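PDB 2WW2: alpha-1,2-mannosidase from Bacteroides thetaiotaomicron, which is a calcium-dependent, inverting mannosidase of glycoside hydrolase family 92 that cleaves alpha-linked mannose residues. Local coordinates for residues A[38-43]-A[295-300]; A[235-240]-A[299-304]. All blocks are in the same frame, centred on the assembly; numbering follows the deposited sequence.

Interaction 1. Residues A[38-43]-A[295-300]; sequences MNFWSP and LLFPRE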
loop_
_atom_site.group_PDB
_atom_site.type_symbol
_atom_site.label_atom_id
_atom_site.label_comp_id
_atom_site.label_asym_id
_atom_site.label_seq_id
_atom_site.Cartn_x
_atom_site.Cartn_y
_atom_site.Cartn_z
ATOM N N MET A 38 25.591 -15.347 -33.283
ATOM C CA MET A 38 25.079 -16.693 -33.035
ATOM C C MET A 38 25.501 -17.217 -31.672
ATOM O O MET A 38 24.715 -17.857 -31.005
ATOM C CB MET A 38 25.556 -17.668 -34.120
ATOM C CG MET A 38 24.960 -19.089 -33.953
ATOM S SD MET A 38 25.495 -20.193 -35.288
ATOM C CE MET A 38 27.014 -20.817 -34.608
ATOM N N ASN A 39 26.733 -16.927 -31.244
ATOM C CA ASN A 39 27.183 -17.376 -29.930
ATOM C C ASN A 39 27.545 -16.154 -29.094
ATOM O O ASN A 39 28.231 -15.249 -29.600
ATOM C CB ASN A 39 28.417 -18.298 -30.037
ATOM C CG ASN A 39 28.161 -19.560 -30.868
ATOM O OD1 ASN A 39 29.006 -19.973 -31.702
ATOM N ND2 ASN A 39 27.034 -20.195 -30.632
ATOM N N PHE A 40 27.076 -16.111 -27.852
ATOM C CA PHE A 40 27.501 -15.061 -26.896
ATOM C C PHE A 40 28.441 -15.680 -25.891
ATOM O O PHE A 40 28.453 -16.910 -25.719
ATOM C CB PHE A 40 26.342 -14.477 -26.098
ATOM C CG PHE A 40 25.313 -13.704 -26.917
ATOM C CD1 PHE A 40 25.580 -13.310 -28.225
ATOM C CD2 PHE A 40 24.085 -13.354 -26.333
ATOM C CE1 PHE A 40 24.637 -12.591 -28.975
ATOM C CE2 PHE A 40 23.115 -12.626 -27.066
ATOM C CZ PHE A 40 23.385 -12.253 -28.379
ATOM N N TRP A 41 29.196 -14.831 -25.190
ATOM C CA TRP A 41 30.104 -15.303 -24.144
ATOM C C TRP A 41 29.826 -14.515 -22.865
ATOM O O TRP A 41 29.467 -13.331 -22.931
ATOM C CB TRP A 41 31.585 -15.188 -24.595
ATOM C CG TRP A 41 31.899 -16.281 -25.601
ATOM C CD1 TRP A 41 31.601 -16.282 -26.948
ATOM C CD2 TRP A 41 32.473 -17.559 -25.312
ATOM N NE1 TRP A 41 31.979 -17.498 -27.504
ATOM C CE2 TRP A 41 32.508 -18.292 -26.519
ATOM C CE3 TRP A 41 32.964 -18.158 -24.140
ATOM C CZ2 TRP A 41 33.042 -19.581 -26.595
ATOM C CZ3 TRP A 41 33.485 -19.446 -24.220
ATOM C CH2 TRP A 41 33.519 -20.136 -25.435
ATOM N N SER A 42 29.957 -15.168 -21.711
ATOM C CA SER A 42 29.749 -14.471 -20.421
ATOM C C SER A 42 30.505 -15.152 -19.287
ATOM O O SER A 42 30.621 -16.366 -19.269
ATOM C CB SER A 42 28.238 -14.527 -20.083
ATOM O OG SER A 42 27.929 -13.963 -18.807
ATOM N N PRO A 43 30.932 -14.377 -18.287
ATOM C CA PRO A 43 31.332 -14.964 -17.022
ATOM C C PRO A 43 30.163 -15.707 -16.376
ATOM O O PRO A 43 28.973 -15.339 -16.566
ATOM C CB PRO A 43 31.697 -13.737 -16.153
ATOM C CG PRO A 43 30.894 -12.597 -16.772
ATOM C CD PRO A 43 30.937 -12.901 -18.253
ATOM N N LEU A 295 20.385 -4.643 -29.608
ATOM C CA LEU A 295 20.975 -5.271 -30.795
ATOM C C LEU A 295 21.481 -6.720 -30.594
ATOM O O LEU A 295 22.141 -7.273 -31.473
ATOM C CB LEU A 295 22.143 -4.430 -31.319
ATOM C CG LEU A 295 21.849 -2.952 -31.630
ATOM C CD1 LEU A 295 23.031 -2.359 -32.383
ATOM C CD2 LEU A 295 20.547 -2.795 -32.441
ATOM N N LEU A 296 21.219 -7.295 -29.433
ATOM C CA LEU A 296 21.654 -8.665 -29.146
ATOM C C LEU A 296 20.723 -9.740 -29.709
ATOM O O LEU A 296 21.196 -10.730 -30.280
ATOM C CB LEU A 296 21.824 -8.864 -27.639
ATOM C CG LEU A 296 22.960 -8.065 -26.979
ATOM C CD1 LEU A 296 22.901 -8.227 -25.449
ATOM C CD2 LEU A 296 24.341 -8.447 -27.538
ATOM N N PHE A 297 19.409 -9.567 -29.537
ATOM C CA PHE A 297 18.420 -10.614 -29.899
ATOM C C PHE A 297 17.433 -10.061 -30.926
ATOM O O PHE A 297 17.234 -8.854 -30.997
ATOM C CB PHE A 297 17.598 -11.043 -28.668
ATOM C CG PHE A 297 18.419 -11.587 -27.524
ATOM C CD1 PHE A 297 18.634 -12.959 -27.405
ATOM C CD2 PHE A 297 18.931 -10.739 -26.554
ATOM C CE1 PHE A 297 19.362 -13.484 -26.340
ATOM C CE2 PHE A 297 19.678 -11.246 -25.474
ATOM C CZ PHE A 297 19.896 -12.620 -25.371
ATOM N N PRO A 298 16.818 -10.933 -31.741
ATOM C CA PRO A 298 17.110 -12.365 -31.780
ATOM C C PRO A 298 18.482 -12.606 -32.393
ATOM O O PRO A 298 18.984 -11.777 -33.173
ATOM C CB PRO A 298 16.006 -12.921 -32.695
ATOM C CG PRO A 298 15.742 -11.770 -33.674
ATOM C CD PRO A 298 15.818 -10.534 -32.755
ATOM N N ARG A 299 19.090 -13.742 -32.079
ATOM C CA ARG A 299 20.402 -14.051 -32.642
ATOM C C ARG A 299 20.287 -14.669 -34.033
ATOM O O ARG A 299 19.318 -15.399 -34.348
ATOM C CB ARG A 299 21.193 -15.000 -31.730
ATOM C CG ARG A 299 20.663 -16.459 -31.746
ATOM C CD ARG A 299 21.513 -17.356 -30.815
ATOM N NE ARG A 299 21.320 -16.946 -29.421
ATOM C CZ ARG A 299 22.121 -16.118 -28.756
ATOM N NH1 ARG A 299 23.228 -15.622 -29.317
ATOM N NH2 ARG A 299 21.825 -15.799 -27.507
ATOM N N GLU A 300 21.272 -14.358 -34.875
ATOM C CA GLU A 300 21.466 -15.079 -36.140
ATOM C C GLU A 300 21.714 -16.542 -35.770
ATOM O O GLU A 300 22.445 -16.824 -34.827
ATOM C CB GLU A 300 22.675 -14.511 -36.896
ATOM C CG GLU A 300 22.521 -13.018 -37.229
ATOM C CD GLU A 300 23.826 -12.321 -37.610
ATOM O OE1 GLU A 300 24.904 -12.962 -37.588
ATOM O OE2 GLU A 300 23.761 -11.108 -37.904
HETATM O O HOH W 1 26.190 -15.006 -36.288
#
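Phe40 and Arg299 meet in a cation-pi pair, an example of one aromatic ring serving several partners where two parts of a fold meet: strand 40-44 belongs to the N-terminal beta-rich domain of this family 92 enzyme, and strand 299-304 to the catalytic part. Arg299 CZ stands 4.0 Å from the centroid of the Phe40 ring, only 11° off the ring normal. The two planes are steeply inclined, at 69°, so the guanidinium presents NH1 over the ring centre and NH2 above CD2 and CE2. The rim of the same ring serves other partners. It points its CE2 edge at the face of Phe297 in a T-shaped pair, 3.6 Å from Phe297 CZ, with the planes at 77°. Next to it, Phe40 CZ lies 3.3 Å from Leu296 O, near the ring plane, and also touches Leu296 CB; that carbonyl oxygen has no hydrogen-bond partner in the model. Replacing this ring with an alanine side chain is likely to leave the guanidinium without its aromatic platform and open a gap beside Phe297 and Leu296. Further out, a bend at the third torsion of Arg299 sets the guanidinium over the ring, and a salt bridge from NE to Asp328 fixes its placement. NH1 also donates a weak hydrogen bond to Met38 O at 3.2 Å. Beyond Arg299 the backbones draw close, Met38 CA making a CH...O contact of 3.2 Å with Glu300 O. A water completes the edge of the contact, accepting from Met38 N and donating to Glu300 OE1 at 2.7 Å.

Interaction 2. Residues A[235-240]-A[299-304]; sequences SSFISP and REFYEF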
loop_
_atom_site.group_PDB
_atom_site.type_symbol
_atom_site.label_atom_id
_atom_site.label_comp_id
_atom_site.label_asym_id
_atom_site.label_seq_id
_atom_site.Cartn_x
_atom_site.Cartn_y
_atom_site.Cartn_z
ATOM N N SER A 235 32.217 -22.565 -32.550
ATOM C CA SER A 235 31.280 -23.679 -32.519
ATOM C C SER A 235 30.331 -23.601 -33.703
ATOM O O SER A 235 30.263 -22.580 -34.412
ATOM C CB SER A 235 30.481 -23.696 -31.200
ATOM O OG SER A 235 29.480 -22.679 -31.198
ATOM N N SER A 236 29.590 -24.679 -33.905
ATOM C CA SER A 236 28.612 -24.756 -34.988
ATOM C C SER A 236 27.436 -25.603 -34.514
ATOM O O SER A 236 27.615 -26.513 -33.701
ATOM C CB SER A 236 29.240 -25.414 -36.232
ATOM O OG SER A 236 28.272 -25.591 -37.254
ATOM N N PHE A 237 26.245 -25.326 -35.035
ATOM C CA PHE A 237 25.102 -26.207 -34.793
ATOM C C PHE A 237 24.935 -27.229 -35.914
ATOM O O PHE A 237 24.085 -28.109 -35.830
ATOM C CB PHE A 237 23.809 -25.385 -34.620
ATOM C CG PHE A 237 23.757 -24.633 -33.328
ATOM C CD1 PHE A 237 23.425 -25.288 -32.143
ATOM C CD2 PHE A 237 24.085 -23.284 -33.284
ATOM C CE1 PHE A 237 23.393 -24.601 -30.924
ATOM C CE2 PHE A 237 24.069 -22.597 -32.083
ATOM C CZ PHE A 237 23.718 -23.268 -30.894
ATOM N N ILE A 238 25.758 -27.126 -36.947
ATOM C CA ILE A 238 25.625 -27.999 -38.121
ATOM C C ILE A 238 26.462 -29.266 -38.011
ATOM O O ILE A 238 25.927 -30.367 -38.168
ATOM C CB ILE A 238 25.927 -27.224 -39.440
ATOM C CG1 ILE A 238 24.811 -26.212 -39.689
ATOM C CG2 ILE A 238 26.071 -28.189 -40.664
ATOM C CD1 ILE A 238 25.166 -25.127 -40.710
ATOM N N SER A 239 27.757 -29.118 -37.726
ATOM C CA SER A 239 28.669 -30.262 -37.681
ATOM C C SER A 239 30.051 -29.848 -37.177
ATOM O O SER A 239 30.385 -28.661 -37.174
ATOM C CB SER A 239 28.840 -30.800 -39.100
ATOM O OG SER A 239 29.667 -29.899 -39.837
ATOM N N PRO A 240 30.881 -30.828 -36.780
ATOM C CA PRO A 240 32.258 -30.499 -36.417
ATOM C C PRO A 240 33.035 -29.867 -37.569
ATOM O O PRO A 240 33.835 -28.958 -37.344
ATOM C CB PRO A 240 32.852 -31.863 -36.025
ATOM C CG PRO A 240 31.671 -32.620 -35.506
ATOM C CD PRO A 240 30.556 -32.232 -36.457
ATOM N N ARG A 299 19.090 -13.742 -32.079
ATOM C CA ARG A 299 20.402 -14.051 -32.642
ATOM C C ARG A 299 20.287 -14.669 -34.033
ATOM O O ARG A 299 19.318 -15.399 -34.348
ATOM C CB ARG A 299 21.193 -15.000 -31.730
ATOM C CG ARG A 299 20.663 -16.459 -31.746
ATOM C CD ARG A 299 21.513 -17.356 -30.815
ATOM N NE ARG A 299 21.320 -16.946 -29.421
ATOM C CZ ARG A 299 22.121 -16.118 -28.756
ATOM N NH1 ARG A 299 23.228 -15.622 -29.317
ATOM N NH2 ARG A 299 21.825 -15.799 -27.507
ATOM N N GLU A 300 21.272 -14.358 -34.875
ATOM C CA GLU A 300 21.466 -15.079 -36.140
ATOM C C GLU A 300 21.714 -16.542 -35.770
ATOM O O GLU A 300 22.445 -16.824 -34.827
ATOM C CB GLU A 300 22.675 -14.511 -36.896
ATOM C CG GLU A 300 22.521 -13.018 -37.229
ATOM C CD GLU A 300 23.826 -12.321 -37.610
ATOM O OE1 GLU A 300 24.904 -12.962 -37.588
ATOM O OE2 GLU A 300 23.761 -11.108 -37.904
ATOM N N PHE A 301 21.084 -17.466 -36.495
ATOM C CA PHE A 301 21.273 -18.891 -36.241
ATOM C C PHE A 301 21.798 -19.591 -37.508
ATOM O O PHE A 301 21.741 -20.825 -37.644
ATOM C CB PHE A 301 19.946 -19.502 -35.786
ATOM C CG PHE A 301 20.107 -20.723 -34.928
ATOM C CD1 PHE A 301 20.596 -20.613 -33.633
ATOM C CD2 PHE A 301 19.749 -21.981 -35.406
ATOM C CE1 PHE A 301 20.745 -21.756 -32.828
ATOM C CE2 PHE A 301 19.876 -23.114 -34.597
ATOM C CZ PHE A 301 20.392 -22.989 -33.304
ATOM N N TYR A 302 22.305 -18.788 -38.439
ATOM C CA TYR A 302 22.878 -19.306 -39.669
ATOM C C TYR A 302 24.395 -19.150 -39.658
ATOM O O TYR A 302 24.979 -18.418 -38.813
ATOM C CB TYR A 302 22.279 -18.609 -40.900
ATOM C CG TYR A 302 22.388 -17.093 -40.894
ATOM C CD1 TYR A 302 23.469 -16.444 -41.489
ATOM C CD2 TYR A 302 21.407 -16.318 -40.294
ATOM C CE1 TYR A 302 23.570 -15.058 -41.479
ATOM C CE2 TYR A 302 21.496 -14.930 -40.280
ATOM C CZ TYR A 302 22.570 -14.314 -40.875
ATOM O OH TYR A 302 22.636 -12.948 -40.861
ATOM N N GLU A 303 25.016 -19.822 -40.611
ATOM C CA GLU A 303 26.452 -19.950 -40.690
ATOM C C GLU A 303 26.815 -19.881 -42.171
ATOM O O GLU A 303 25.944 -19.989 -43.039
ATOM C CB GLU A 303 26.871 -21.297 -40.059
ATOM C CG GLU A 303 26.172 -21.535 -38.697
ATOM C CD GLU A 303 26.671 -22.763 -37.939
ATOM O OE1 GLU A 303 27.879 -23.055 -37.977
ATOM O OE2 GLU A 303 25.844 -23.415 -37.271
ATOM N N PHE A 304 28.087 -19.677 -42.472
ATOM C CA PHE A 304 28.493 -19.620 -43.866
ATOM C C PHE A 304 29.342 -20.822 -44.202
ATOM O O PHE A 304 30.403 -21.022 -43.617
ATOM C CB PHE A 304 29.223 -18.316 -44.165
ATOM C CG PHE A 304 28.348 -17.105 -44.022
ATOM C CD1 PHE A 304 27.482 -16.743 -45.046
ATOM C CD2 PHE A 304 28.383 -16.337 -42.868
ATOM C CE1 PHE A 304 26.670 -15.631 -44.925
ATOM C CE2 PHE A 304 27.568 -15.225 -42.728
ATOM C CZ PHE A 304 26.703 -14.875 -43.773
#
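Phe237 lays one face of its ring against Phe301 in an offset stack, centroids 4.5 Å apart and planes inclined by 29°. Phe301 CZ sits over the middle of the Phe237 ring, while the closest pair is Phe237 CE2 with Phe301 CE1 at 3.5 Å. With CG trans to its backbone N (chi1 -154°), Phe301 swings its ring out to this meeting point. Beside the stack, Glu303 reaches across with an extended chain, and both its oxygens are held. Ser236 OG donates to Glu303 OE1 at 2.7 Å, approaching on the syn side and somewhat out of the carboxylate plane. Phe237 N donates to the syn lone pair of Glu303 OE2 at 3.0 Å. The serine does double duty: its OG accepts from Ile238 N, closing an ST turn that shapes the backbone where strand 229-236 ends. Ile238 then runs past the carboxylate in the opposite direction, with CG1 3.8 Å from Glu303 OE2. Asn246 of helix 240-250 adds another hydrogen bond to Glu303 OE1, and Ser239 caps that helix at its N-terminus. The buried carboxylate is thus gripped by both the end of strand 229-236 and helix 240-250, while strand 310-313, partner of 299-304, packs against Phe237 and Ile238.

In the fold
Both interactions converge on strand 299-304, which follows helix 281-294 and lies in the middle of a small antiparallel sheet. Interaction 1 brings in the early strand 40-44; interaction 2 brings in the end of strand 229-236, the last N-terminal beta strand, just before the chain enters helix 240-250. Their centres are 13 Å apart, and their segments overlap at Arg299 and Glu300, which carry contacts in interaction 1 only. They touch directly: Asn39 OD1 is 2.8 Å from Ser235 OG, and Met38 SD packs 3.7 Å from Glu303 CG. Two parts of the N-terminal domain, far apart in sequence but touching, thus bear on neighbouring residues of one strand, forming a continuous buried interface between the domains.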